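Local coordinates for protein glycosyl hydrolase family 10 (Prevotella bryantii, PDB 4MGQ) that probably serves as a carbohydrate-binding module, carrying a calcium ion, of a family 10 xylanase that is thought to cleave internal beta-1,4 linkages of xylan, at residues I21-P26 and G111-D116; N38-L43 and N126-N131; T50-V55 and D117-D122. All coordinates share one frame; numbering follows the deposited sequence.

Contact 1: residues I21-P26 and G111-D116; sequences IHMGEP and GDIWMD. With CA (calcium ion), chain B.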
ATOM      1  N   ILE A  21       6.218  -3.331  -7.652  1.00 10.03           N
ATOM      2  CA  ILE A  21       6.622  -2.239  -8.529  1.00 11.25           C
ATOM      3  C   ILE A  21       8.123  -2.276  -8.738  1.00 10.71           C
ATOM      4  O   ILE A  21       8.891  -2.115  -7.785  1.00 10.58           O
ATOM      5  CB  ILE A  21       6.235  -0.870  -7.968  1.00 11.66           C
ATOM      6  CG1 ILE A  21       4.713  -0.729  -7.921  1.00 16.22           C
ATOM      7  CG2 ILE A  21       6.856   0.249  -8.819  1.00 12.74           C
ATOM      8  CD1 ILE A  21       4.260   0.530  -7.237  1.00 15.12           C
ATOM      9  N   HIS A  22       8.538  -2.498  -9.977  1.00 11.02           N
ATOM     10  CA  HIS A  22       9.927  -2.254 -10.319  1.00 12.27           C
ATOM     11  C   HIS A  22      10.087  -0.754 -10.517  1.00 13.70           C
ATOM     12  O   HIS A  22       9.594  -0.190 -11.491  1.00 12.91           O
ATOM     13  CB  HIS A  22      10.370  -2.995 -11.568  1.00 13.84           C
ATOM     14  CG  HIS A  22      11.784  -2.682 -11.946  1.00 15.40           C
ATOM     15  ND1 HIS A  22      12.844  -2.950 -11.110  1.00 20.48           N
ATOM     16  CD2 HIS A  22      12.305  -2.061 -13.029  1.00 18.65           C
ATOM     17  CE1 HIS A  22      13.966  -2.546 -11.680  1.00 18.74           C
ATOM     18  NE2 HIS A  22      13.666  -2.002 -12.846  1.00 19.22           N
ATOM     19  N   MET A  23      10.762  -0.107  -9.578  1.00 10.79           N
ATOM     20  CA  MET A  23      10.882   1.343  -9.622  1.00 11.23           C
ATOM     21  C   MET A  23      12.006   1.797 -10.551  1.00 13.67           C
ATOM     22  O   MET A  23      11.868   2.788 -11.265  1.00 12.47           O
ATOM     23  CB  MET A  23      11.104   1.888  -8.212  1.00  9.55           C
ATOM     24  CG  MET A  23       9.893   1.666  -7.305  1.00 10.11           C
ATOM     25  SD  MET A  23      10.081   2.276  -5.629  1.00 10.71           S
ATOM     26  CE  MET A  23      11.335   1.159  -4.999  1.00 11.76           C
ATOM     27  N   GLY A  24      13.118   1.072 -10.536  1.00 13.53           N
ATOM     28  CA  GLY A  24      14.288   1.495 -11.297  1.00 13.92           C
ATOM     29  C   GLY A  24      15.096   2.523 -10.516  1.00 10.71           C
ATOM     30  O   GLY A  24      15.051   2.547  -9.298  1.00  9.99           O
ATOM     31  N   GLU A  25      15.839   3.374 -11.218  1.00 13.76           N
ATOM     32  CA  GLU A  25      16.705   4.353 -10.557  1.00 12.29           C
ATOM     33  C   GLU A  25      15.922   5.472  -9.858  1.00 11.27           C
ATOM     34  O   GLU A  25      14.829   5.842 -10.304  1.00 10.65           O
ATOM     35  CB  GLU A  25      17.673   4.951 -11.587  1.00 15.11           C
ATOM     36  CG  GLU A  25      18.548   3.897 -12.238  1.00 14.58           C
ATOM     37  CD  GLU A  25      19.470   4.470 -13.300  1.00 21.00           C
ATOM     38  OE1 GLU A  25      19.158   5.558 -13.823  1.00 19.66           O
ATOM     39  OE2 GLU A  25      20.497   3.821 -13.610  1.00 21.96           O
ATOM     40  N   PRO A  26      16.479   6.019  -8.762  1.00 11.91           N
ATOM     41  CA  PRO A  26      15.816   7.125  -8.063  1.00 11.38           C
ATOM     42  C   PRO A  26      15.583   8.322  -8.960  1.00 14.52           C
ATOM     43  O   PRO A  26      16.401   8.623  -9.839  1.00 12.55           O
ATOM     44  CB  PRO A  26      16.796   7.479  -6.939  1.00 12.50           C
ATOM     45  CG  PRO A  26      17.546   6.228  -6.697  1.00 12.20           C
ATOM     46  CD  PRO A  26      17.672   5.551  -8.033  1.00 10.79           C
ATOM     47  N   GLY A 111      15.165   0.755  -7.098  1.00  9.53           N
ATOM     48  CA  GLY A 111      15.063  -0.687  -7.026  1.00  9.64           C
ATOM     49  C   GLY A 111      13.626  -1.183  -7.079  1.00  9.97           C
ATOM     50  O   GLY A 111      12.846  -0.787  -7.941  1.00 11.61           O
ATOM     51  N   ASP A 112      13.296  -2.066  -6.149  1.00  9.35           N
ATOM     52  CA  ASP A 112      12.040  -2.811  -6.178  1.00 11.85           C
ATOM     53  C   ASP A 112      11.272  -2.652  -4.880  1.00  9.74           C
ATOM     54  O   ASP A 112      11.864  -2.530  -3.811  1.00  9.21           O
ATOM     55  CB  ASP A 112      12.314  -4.303  -6.413  1.00 13.22           C
ATOM     56  CG  ASP A 112      12.765  -4.608  -7.829  1.00 11.50           C
ATOM     57  OD1 ASP A 112      12.246  -4.000  -8.772  1.00 17.74           O
ATOM     58  OD2 ASP A 112      13.652  -5.466  -7.991  1.00 24.20           O
ATOM     59  N   ILE A 113       9.947  -2.679  -4.960  1.00 10.11           N
ATOM     60  CA  ILE A 113       9.131  -2.715  -3.753  1.00  8.90           C
ATOM     61  C   ILE A 113       8.015  -3.738  -3.951  1.00  8.86           C
ATOM     62  O   ILE A 113       7.459  -3.857  -5.044  1.00  7.89           O
ATOM     63  CB  ILE A 113       8.543  -1.311  -3.401  1.00  9.80           C
ATOM     64  CG1 ILE A 113       7.702  -1.380  -2.124  1.00  9.27           C
ATOM     65  CG2 ILE A 113       7.762  -0.737  -4.577  1.00 10.25           C
ATOM     66  CD1 ILE A 113       7.360  -0.016  -1.528  1.00  8.64           C
ATOM     67  N   TRP A 114       7.756  -4.512  -2.903  1.00  8.67           N
ATOM     68  CA  TRP A 114       6.638  -5.449  -2.842  1.00  9.53           C
ATOM     69  C   TRP A 114       5.768  -5.112  -1.633  1.00  7.11           C
ATOM     70  O   TRP A 114       6.284  -4.766  -0.570  1.00  8.38           O
ATOM     71  CB  TRP A 114       7.116  -6.903  -2.716  1.00  8.27           C
ATOM     72  CG  TRP A 114       8.009  -7.436  -3.805  1.00  8.14           C
ATOM     73  CD1 TRP A 114       7.637  -8.214  -4.861  1.00 10.23           C
ATOM     74  CD2 TRP A 114       9.435  -7.271  -3.911  1.00 10.95           C
ATOM     75  NE1 TRP A 114       8.739  -8.543  -5.623  1.00 11.16           N
ATOM     76  CE2 TRP A 114       9.851  -7.971  -5.063  1.00  9.78           C
ATOM     77  CE3 TRP A 114      10.396  -6.598  -3.143  1.00 11.21           C
ATOM     78  CZ2 TRP A 114      11.183  -8.011  -5.475  1.00 11.92           C
ATOM     79  CZ3 TRP A 114      11.723  -6.644  -3.551  1.00 11.79           C
ATOM     80  CH2 TRP A 114      12.102  -7.346  -4.707  1.00 10.90           C
ATOM     81  N   MET A 115       4.451  -5.205  -1.786  1.00  7.22           N
ATOM     82  CA  MET A 115       3.538  -4.959  -0.670  1.00  6.82           C
ATOM     83  C   MET A 115       2.411  -5.977  -0.696  1.00  6.58           C
ATOM     84  O   MET A 115       2.034  -6.462  -1.760  1.00  7.96           O
ATOM     85  CB  MET A 115       2.960  -3.535  -0.715  1.00  7.77           C
ATOM     86  CG  MET A 115       3.959  -2.473  -0.289  1.00 10.43           C
ATOM     87  SD  MET A 115       3.232  -0.824  -0.183  1.00 12.68           S
ATOM     88  CE  MET A 115       3.080  -0.465  -1.919  1.00 14.87           C
ATOM     89  N   ASP A 116       1.872  -6.288   0.478  1.00  7.67           N
ATOM     90  CA  ASP A 116       0.770  -7.248   0.568  1.00  8.21           C
ATOM     91  C   ASP A 116      -0.024  -7.009   1.843  1.00  8.42           C
ATOM     92  O   ASP A 116       0.433  -6.312   2.762  1.00  7.56           O
ATOM     93  CB  ASP A 116       1.310  -8.691   0.530  1.00  8.61           C
ATOM     94  CG  ASP A 116       0.244  -9.723   0.153  1.00  9.71           C
ATOM     95  OD1 ASP A 116      -0.835  -9.345  -0.371  1.00  9.59           O
ATOM     96  OD2 ASP A 116       0.513 -10.927   0.358  1.00 10.91           O
TER
HETATM   97 CA    CA B 601      -1.455 -11.629  -1.077  1.00 13.66          CA
HETATM   98  O   HOH W   1      -2.930 -11.674   0.838  1.00 16.38           O
HETATM   99  O   HOH W   2      -0.704 -13.624   0.108  1.00 16.77           O
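Met23 reaches over Gly111 and on to Ile113, across two antiparallel strands whose register is shifted by one residue at a classic beta bulge. Its CB rests 3.2 Å from the carbonyl O of Gly111. CG stays near the same oxygen, SD lies 3.9 Å from Ile113 CG2, and the chain then bends at SD (chi3 -68°), which brings CE back against the backbone of Asp112. Ile113 CG2 also meets Ile21 CB, so the one methyl is shared by two apolar side chains. At the bulge, Met23 and Gly24 stand opposite the single residue Gly111, whose carbonyl accepts from Met23 N at 2.7 Å and from Gly24 N at 3.2 Å, the latter on a lone pair. On the other side of the sheet, His22 ND1 donates to Asp112 OD1 at 2.6 Å; the oxygen lies almost in the ring plane, while the ring approaches from the syn side of the carboxylate, 22° out of its plane. At the far end of 111-116, Asp116 binds calcium through both carboxylate oxygens, with the carbonyl O atoms of His17 and Thr133, Glu135 OE2 and two waters completing the site. Strand 111-121 runs between strands 17-24 and 48-57, and Ile21 packs on Leu35 of the second sheet.

Contact 2: residues N38-L43 and N126-N131; sequences NPTTEL and NNLIAN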
ATOM      1  N   ASN A  38      -7.503   4.568  -3.060  1.00  9.86           N
ATOM      2  CA  ASN A  38      -8.557   5.354  -2.428  1.00 10.25           C
ATOM      3  C   ASN A  38      -9.337   4.525  -1.414  1.00 10.30           C
ATOM      4  O   ASN A  38      -9.895   3.494  -1.784  1.00 12.26           O
ATOM      5  CB  ASN A  38      -9.532   5.901  -3.478  1.00 14.39           C
ATOM      6  CG  ASN A  38      -8.985   7.104  -4.239  1.00 21.42           C
ATOM      7  OD1 ASN A  38      -7.779   7.283  -4.370  1.00 16.67           O
ATOM      8  ND2 ASN A  38      -9.889   7.947  -4.730  1.00 26.26           N
ATOM      9  N   PRO A  39      -9.382   4.973  -0.146  1.00  9.94           N
ATOM     10  CA  PRO A  39     -10.221   4.311   0.862  1.00  7.92           C
ATOM     11  C   PRO A  39     -11.659   4.244   0.385  1.00 11.99           C
ATOM     12  O   PRO A  39     -12.126   5.180  -0.268  1.00 10.96           O
ATOM     13  CB  PRO A  39     -10.074   5.208   2.090  1.00 11.04           C
ATOM     14  CG  PRO A  39      -8.726   5.848   1.911  1.00 13.72           C
ATOM     15  CD  PRO A  39      -8.605   6.080   0.436  1.00 10.20           C
ATOM     16  N   THR A  40     -12.342   3.145   0.687  1.00 10.80           N
ATOM     17  CA  THR A  40     -13.707   2.941   0.181  1.00 10.88           C
ATOM     18  C   THR A  40     -14.743   3.825   0.884  1.00 13.16           C
ATOM     19  O   THR A  40     -15.864   3.982   0.393  1.00 14.35           O
ATOM     20  CB  THR A  40     -14.112   1.462   0.305  1.00 10.40           C
ATOM     21  OG1 THR A  40     -13.917   1.022   1.651  1.00 11.59           O
ATOM     22  CG2 THR A  40     -13.264   0.612  -0.627  1.00  9.21           C
ATOM     23  N   THR A  41     -14.369   4.371   2.037  1.00 10.00           N
ATOM     24  CA  THR A  41     -15.088   5.455   2.695  1.00 11.06           C
ATOM     25  C   THR A  41     -14.105   6.598   2.902  1.00 14.25           C
ATOM     26  O   THR A  41     -12.981   6.366   3.324  1.00 10.99           O
ATOM     27  CB  THR A  41     -15.679   5.019   4.045  1.00 13.79           C
ATOM     28  OG1 THR A  41     -16.677   4.021   3.819  1.00 14.37           O
ATOM     29  CG2 THR A  41     -16.310   6.201   4.786  1.00 13.75           C
ATOM     30  N   GLU A  42     -14.521   7.822   2.586  1.00 14.13           N
ATOM     31  CA  GLU A  42     -13.688   8.998   2.810  1.00 13.25           C
ATOM     32  C   GLU A  42     -13.268   9.116   4.277  1.00 12.59           C
ATOM     33  O   GLU A  42     -14.073   8.882   5.181  1.00 13.72           O
ATOM     34  CB  GLU A  42     -14.442  10.252   2.364  1.00 17.16           C
ATOM     35  CG  GLU A  42     -13.694  11.548   2.555  1.00 18.55           C
ATOM     36  CD  GLU A  42     -14.441  12.711   1.925  1.00 23.19           C
ATOM     37  OE1 GLU A  42     -15.405  13.201   2.551  1.00 24.76           O
ATOM     38  OE2 GLU A  42     -14.073  13.106   0.800  1.00 27.32           O
ATOM     39  N   LEU A  43     -12.000   9.450   4.521  1.00 10.84           N
ATOM     40  CA  LEU A  43     -11.530   9.611   5.890  1.00 11.75           C
ATOM     41  C   LEU A  43     -12.120  10.887   6.492  1.00 12.11           C
ATOM     42  O   LEU A  43     -12.254  11.902   5.805  1.00 14.97           O
ATOM     43  CB  LEU A  43     -10.000   9.647   5.944  1.00 10.22           C
ATOM     44  CG  LEU A  43      -9.283   8.564   5.130  1.00 10.56           C
ATOM     45  CD1 LEU A  43      -7.788   8.562   5.438  1.00 11.25           C
ATOM     46  CD2 LEU A  43      -9.883   7.169   5.361  1.00 12.30           C
ATOM     47  N   ASN A 126     -13.359  -1.032  10.773  1.00  9.82           N
ATOM     48  CA  ASN A 126     -13.738  -1.303   9.396  1.00 10.57           C
ATOM     49  C   ASN A 126     -12.539  -1.147   8.475  1.00  9.65           C
ATOM     50  O   ASN A 126     -11.822  -0.155   8.571  1.00 10.33           O
ATOM     51  CB  ASN A 126     -14.848  -0.364   8.930  1.00 10.50           C
ATOM     52  CG  ASN A 126     -16.113  -0.503   9.748  1.00 10.37           C
ATOM     53  OD1 ASN A 126     -16.747  -1.558   9.754  1.00 13.09           O
ATOM     54  ND2 ASN A 126     -16.490   0.566  10.430  1.00 11.53           N
ATOM     55  N   ASN A 127     -12.334  -2.110   7.582  1.00  8.26           N
ATOM     56  CA  ASN A 127     -11.238  -2.035   6.618  1.00 10.40           C
ATOM     57  C   ASN A 127     -11.689  -1.291   5.364  1.00 10.11           C
ATOM     58  O   ASN A 127     -12.672  -1.676   4.716  1.00 11.10           O
ATOM     59  CB  ASN A 127     -10.747  -3.449   6.281  1.00  8.87           C
ATOM     60  CG  ASN A 127      -9.592  -3.467   5.292  1.00 11.93           C
ATOM     61  OD1 ASN A 127      -8.958  -2.442   5.019  1.00 10.21           O
ATOM     62  ND2 ASN A 127      -9.309  -4.648   4.750  1.00 11.52           N
ATOM     63  N   LEU A 128     -10.981  -0.212   5.038  1.00  8.41           N
ATOM     64  CA  LEU A 128     -11.354   0.655   3.931  1.00  8.66           C
ATOM     65  C   LEU A 128     -10.533   0.419   2.659  1.00  9.34           C
ATOM     66  O   LEU A 128     -10.646   1.178   1.699  1.00  8.83           O
ATOM     67  CB  LEU A 128     -11.227   2.117   4.360  1.00  9.47           C
ATOM     68  CG  LEU A 128     -12.079   2.472   5.579  1.00 10.31           C
ATOM     69  CD1 LEU A 128     -11.894   3.945   5.950  1.00 10.35           C
ATOM     70  CD2 LEU A 128     -13.558   2.150   5.317  1.00 10.85           C
ATOM     71  N   ILE A 129      -9.704  -0.622   2.644  1.00  8.80           N
ATOM     72  CA  ILE A 129      -8.995  -0.974   1.415  1.00  7.81           C
ATOM     73  C   ILE A 129      -9.724  -2.099   0.692  1.00 10.00           C
ATOM     74  O   ILE A 129      -9.868  -3.201   1.225  1.00 11.34           O
ATOM     75  CB  ILE A 129      -7.537  -1.406   1.687  1.00  9.50           C
ATOM     76  CG1 ILE A 129      -6.737  -0.247   2.294  1.00  9.49           C
ATOM     77  CG2 ILE A 129      -6.882  -1.944   0.399  1.00  9.37           C
ATOM     78  CD1 ILE A 129      -6.537   0.922   1.346  1.00 11.68           C
ATOM     79  N   ALA A 130     -10.177  -1.813  -0.524  1.00 11.03           N
ATOM     80  CA  ALA A 130     -10.980  -2.758  -1.297  1.00 14.05           C
ATOM     81  C   ALA A 130     -10.183  -3.981  -1.742  1.00 12.91           C
ATOM     82  O   ALA A 130     -10.686  -5.110  -1.696  1.00 13.63           O
ATOM     83  CB  ALA A 130     -11.581  -2.061  -2.511  1.00 13.79           C
ATOM     84  N   ASN A 131      -8.953  -3.756  -2.190  1.00  9.90           N
ATOM     85  CA  ASN A 131      -8.136  -4.827  -2.737  1.00  9.95           C
ATOM     86  C   ASN A 131      -6.735  -4.781  -2.150  1.00 12.18           C
ATOM     87  O   ASN A 131      -5.843  -4.161  -2.720  1.00 11.21           O
ATOM     88  CB  ASN A 131      -8.086  -4.721  -4.261  1.00 12.72           C
ATOM     89  CG  ASN A 131      -7.133  -5.719  -4.890  1.00 12.73           C
ATOM     90  OD1 ASN A 131      -6.831  -6.769  -4.314  1.00 16.06           O
ATOM     91  ND2 ASN A 131      -6.656  -5.393  -6.083  1.00 12.74           N
TER
HETATM   92  O   HOH W   3      -9.662   0.738  -1.829  1.00 10.89           O
HETATM   93  O   HOH W   4     -13.310  -1.644   1.900  1.00 16.71           O
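Leu128 lays its side chain obliquely across Thr41 and Leu43, and its two methyls divide the work. CD1 meets Leu43 CD2 at 3.8 Å and also the carbonyl O of Thr41, whereas CD2 touches Thr41 CB. Nearer the backbone, Leu128 CB lies 4.0 Å from Pro39 CB. With OG1 of Thr40 set between its own backbone N and carbonyl carbon (chi1 53°), the hydroxyl is turned to Leu128 and the methyl CG2 to Ala130 CB, 3.7 Å away. These two irregular loops meet at one end of the beta-sandwich, where strands 34-37 and 111-121 run out, and Leu128 and Leu43 also pack there on Tyr49 of strand 48-57. Thr40 N donates to Leu128 O at 2.8 Å, in the carbonyl plane and on a lone pair, and Pro39 CA adds a CH...O contact to the same oxygen. Two waters extend the polar seam: one links Asn38 O to Ala130 N, the other joins Thr40 OG1 to Asn127 O. Asn127 shapes its own loop through an Asx turn, its OD1 accepting from Ile129 N at 3.1 Å with the donor well above the amide plane, and that oxygen also takes a hydrogen bond from Leu120 N.

Contact 3: residues T50-V55 and D117-D122; sequences TLKLRV and DVQLLD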
ATOM      1  N   THR A  50      -5.686   3.418  10.851  1.00  9.06           N
ATOM      2  CA  THR A  50      -4.467   2.624  10.990  1.00  9.68           C
ATOM      3  C   THR A  50      -4.160   1.901   9.690  1.00  8.60           C
ATOM      4  O   THR A  50      -4.965   1.103   9.201  1.00  9.51           O
ATOM      5  CB  THR A  50      -4.589   1.600  12.139  1.00 11.06           C
ATOM      6  OG1 THR A  50      -4.802   2.291  13.374  1.00 12.85           O
ATOM      7  CG2 THR A  50      -3.324   0.754  12.256  1.00 11.93           C
ATOM      8  N   LEU A  51      -3.001   2.209   9.111  1.00  7.64           N
ATOM      9  CA  LEU A  51      -2.550   1.512   7.913  1.00  7.88           C
ATOM     10  C   LEU A  51      -1.786   0.263   8.327  1.00  8.61           C
ATOM     11  O   LEU A  51      -0.816   0.359   9.071  1.00  9.68           O
ATOM     12  CB  LEU A  51      -1.652   2.423   7.060  1.00  7.89           C
ATOM     13  CG  LEU A  51      -1.070   1.809   5.783  1.00  7.54           C
ATOM     14  CD1 LEU A  51      -2.152   1.493   4.753  1.00  9.56           C
ATOM     15  CD2 LEU A  51      -0.017   2.737   5.165  1.00  7.90           C
ATOM     16  N   LYS A  52      -2.225  -0.905   7.864  1.00  8.20           N
ATOM     17  CA  LYS A  52      -1.476  -2.140   8.081  1.00  8.93           C
ATOM     18  C   LYS A  52      -1.074  -2.731   6.753  1.00  8.43           C
ATOM     19  O   LYS A  52      -1.844  -2.677   5.792  1.00  8.42           O
ATOM     20  CB  LYS A  52      -2.306  -3.170   8.850  1.00  9.49           C
ATOM     21  CG  LYS A  52      -2.704  -2.757  10.236  1.00 12.41           C
ATOM     22  CD  LYS A  52      -3.419  -3.935  10.915  1.00 14.48           C
ATOM     23  CE  LYS A  52      -3.910  -3.573  12.288  1.00 18.20           C
ATOM     24  NZ  LYS A  52      -4.647  -4.730  12.896  1.00 20.00           N
ATOM     25  N   LEU A  53       0.106  -3.340   6.704  1.00  8.09           N
ATOM     26  CA  LEU A  53       0.533  -4.062   5.512  1.00  6.81           C
ATOM     27  C   LEU A  53       1.802  -4.838   5.821  1.00  7.83           C
ATOM     28  O   LEU A  53       2.359  -4.702   6.913  1.00  9.76           O
ATOM     29  CB  LEU A  53       0.752  -3.087   4.344  1.00  9.14           C
ATOM     30  CG  LEU A  53       1.885  -2.060   4.468  1.00  9.35           C
ATOM     31  CD1 LEU A  53       2.798  -2.155   3.244  1.00 12.39           C
ATOM     32  CD2 LEU A  53       1.371  -0.643   4.656  1.00 13.88           C
ATOM     33  N   ARG A  54       2.242  -5.678   4.889  1.00  8.34           N
ATOM     34  CA  ARG A  54       3.627  -6.138   4.940  1.00 10.04           C
ATOM     35  C   ARG A  54       4.339  -5.584   3.718  1.00  9.73           C
ATOM     36  O   ARG A  54       3.731  -5.397   2.662  1.00  9.59           O
ATOM     37  CB  ARG A  54       3.746  -7.669   5.015  1.00  9.17           C
ATOM     38  CG  ARG A  54       3.117  -8.453   3.882  1.00 10.09           C
ATOM     39  CD  ARG A  54       3.371  -9.970   4.057  1.00 10.44           C
ATOM     40  NE  ARG A  54       2.842 -10.688   2.910  1.00  9.89           N
ATOM     41  CZ  ARG A  54       3.514 -11.596   2.209  1.00  9.03           C
ATOM     42  NH1 ARG A  54       4.744 -11.942   2.568  1.00 11.99           N
ATOM     43  NH2 ARG A  54       2.946 -12.170   1.162  1.00 10.66           N
ATOM     44  N   VAL A  55       5.632  -5.318   3.873  1.00  8.24           N
ATOM     45  CA  VAL A  55       6.388  -4.664   2.819  1.00  7.66           C
ATOM     46  C   VAL A  55       7.793  -5.255   2.745  1.00  8.56           C
ATOM     47  O   VAL A  55       8.329  -5.729   3.752  1.00  9.51           O
ATOM     48  CB  VAL A  55       6.457  -3.137   3.053  1.00  8.31           C
ATOM     49  CG1 VAL A  55       7.227  -2.819   4.339  1.00 10.72           C
ATOM     50  CG2 VAL A  55       7.068  -2.433   1.842  1.00  7.92           C
ATOM     51  N   ASP A 117      -1.226  -7.580   1.884  1.00  8.24           N
ATOM     52  CA  ASP A 117      -2.059  -7.556   3.081  1.00  8.67           C
ATOM     53  C   ASP A 117      -2.306  -6.129   3.566  1.00  7.24           C
ATOM     54  O   ASP A 117      -2.225  -5.822   4.756  1.00  8.23           O
ATOM     55  CB  ASP A 117      -1.414  -8.421   4.153  1.00 10.55           C
ATOM     56  CG  ASP A 117      -1.204  -9.850   3.678  1.00 14.08           C
ATOM     57  OD1 ASP A 117      -2.181 -10.434   3.166  1.00 14.09           O
ATOM     58  OD2 ASP A 117      -0.072 -10.375   3.782  1.00 13.43           O
ATOM     59  N   VAL A 118      -2.615  -5.255   2.614  1.00  8.79           N
ATOM     60  CA  VAL A 118      -2.838  -3.848   2.911  1.00  7.79           C
ATOM     61  C   VAL A 118      -4.247  -3.626   3.451  1.00  9.26           C
ATOM     62  O   VAL A 118      -5.238  -3.984   2.799  1.00 10.10           O
ATOM     63  CB  VAL A 118      -2.639  -2.978   1.666  1.00  8.44           C
ATOM     64  CG1 VAL A 118      -2.732  -1.492   2.036  1.00  9.67           C
ATOM     65  CG2 VAL A 118      -1.301  -3.299   0.996  1.00  8.12           C
ATOM     66  N   GLN A 119      -4.313  -3.067   4.650  1.00  6.65           N
ATOM     67  CA  GLN A 119      -5.579  -2.701   5.288  1.00  7.07           C
ATOM     68  C   GLN A 119      -5.519  -1.252   5.736  1.00  7.63           C
ATOM     69  O   GLN A 119      -4.444  -0.735   6.047  1.00  7.91           O
ATOM     70  CB  GLN A 119      -5.865  -3.589   6.501  1.00 10.08           C
ATOM     71  CG  GLN A 119      -5.849  -5.070   6.217  1.00  9.61           C
ATOM     72  CD  GLN A 119      -6.131  -5.895   7.464  1.00 16.53           C
ATOM     73  OE1 GLN A 119      -6.811  -6.916   7.403  1.00 30.17           O
ATOM     74  NE2 GLN A 119      -5.585  -5.475   8.586  1.00 19.25           N
ATOM     75  N   LEU A 120      -6.678  -0.609   5.811  1.00  7.29           N
ATOM     76  CA  LEU A 120      -6.757   0.711   6.418  1.00  7.09           C
ATOM     77  C   LEU A 120      -7.983   0.716   7.304  1.00  8.35           C
ATOM     78  O   LEU A 120      -9.106   0.720   6.799  1.00  9.76           O
ATOM     79  CB  LEU A 120      -6.848   1.817   5.372  1.00  8.77           C
ATOM     80  CG  LEU A 120      -6.867   3.241   5.933  1.00  7.98           C
ATOM     81  CD1 LEU A 120      -5.518   3.636   6.568  1.00 10.16           C
ATOM     82  CD2 LEU A 120      -7.293   4.247   4.865  1.00  9.66           C
ATOM     83  N   LEU A 121      -7.755   0.671   8.612  1.00  8.72           N
ATOM     84  CA  LEU A 121      -8.849   0.474   9.565  1.00 11.37           C
ATOM     85  C   LEU A 121      -9.316   1.773  10.190  1.00 10.43           C
ATOM     86  O   LEU A 121      -8.516   2.557  10.695  1.00 10.34           O
ATOM     87  CB  LEU A 121      -8.407  -0.512  10.640  1.00 13.14           C
ATOM     88  CG  LEU A 121      -7.731  -1.608   9.815  1.00 16.74           C
ATOM     89  CD1 LEU A 121      -6.630  -2.314  10.536  1.00 21.87           C
ATOM     90  CD2 LEU A 121      -8.733  -2.558   9.178  1.00  9.56           C
ATOM     91  N   ASP A 122     -10.625   2.004  10.164  1.00  9.89           N
ATOM     92  CA  ASP A 122     -11.166   3.190  10.810  1.00  9.52           C
ATOM     93  C   ASP A 122     -11.220   2.921  12.328  1.00 12.22           C
ATOM     94  O   ASP A 122     -10.830   1.836  12.761  1.00 11.70           O
ATOM     95  CB  ASP A 122     -12.520   3.580  10.168  1.00  9.61           C
ATOM     96  CG  ASP A 122     -13.693   2.684  10.570  1.00 13.68           C
ATOM     97  OD1 ASP A 122     -13.570   1.789  11.427  1.00 11.77           O
ATOM     98  OD2 ASP A 122     -14.775   2.918   9.994  1.00 13.09           O
TER
HETATM   99  O   HOH W   5      -7.322   3.268  13.812  1.00 16.24           O
HETATM  100  O   HOH W   6      -6.690  -5.744  11.052  1.00 14.03           O
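Thr50 and Leu121, and two residues further in Lys52 and Gln119, form hydrogen-bonded antiparallel pairs, each with reciprocal N-H...O bonds. The shortest of the four is Gln119 N to Lys52 O at 2.7 Å. Between these pairs sits the non-hydrogen-bonded pair Leu51 and Leu120. CH...O contacts supplement the ladder, among them Leu53 CA to Asp117 O at 3.4 Å.

Apolar contacts differ on the two sides of the sheet. On the inner side, Leu51 CD1 approaches Val118 CG1 obliquely and lies 3.4 Å from the Gln119 carbonyl O, while Leu51 CB touches Leu120 CD1. Leu53 CB packs on Val118 CG2. This side belongs to the core of a beta-sandwich of two antiparallel sheets, as is usual for carbohydrate-binding modules of the CBM4/9 type: Leu51 and Leu53 also press on Phe80 of the second sheet. On the outer side, Lys52 CG lies beside its backbone N (chi1 -63°) and the chain is extended beyond it, which carries CD and CE across Leu121 at about a right angle. CE is tight against Leu121 CD1 at 3.5 Å, and CD passes 3.5 Å from Gln119 NE2.

Polar side-chain contacts lie on the outer side and at the Arg54 end. One water accepts from both Lys52 NZ and Gln119 NE2, tying the ends of these side chains together. Another water contacts Thr50 OG1 and, weakly, Leu121 O. The salt bridge of Arg54 NE with Asp117 OD2, 3.1 Å long, is a weak, bent hydrogen bond; the carboxylate oxygen lies at the guanidinium edge, and the two planes are 29° apart. The strongest polar partner of Arg54 is Asp116, a calcium ligand whose OD2 accepts from NH2; NH1 also forms a salt bridge with Asp156, and Trp86 makes a cation-pi contact.

Contacts 1 and 3 share strand 111-121, which pairs with strand 17-24 in the first and with strand 48-57 in the second, so both belong to the same five-stranded sheet. Their centres are about 18 Å apart, yet they touch where Asp116 of contact 1 meets Arg54 of contact 3, beside the calcium ion. Along the chain the segments of contact 1 alternate with those of both other contacts, while contact 3 is nested within the loop closed by contact 2. The centre of contact 2 is about 24 Å from that of contact 1, on the opposite side of the chain's centre, and about 10 Å from that of contact 3. Residues 126-131 touch strand 111-121 at Leu120, linking the loop pair to the calcium-bearing sheet.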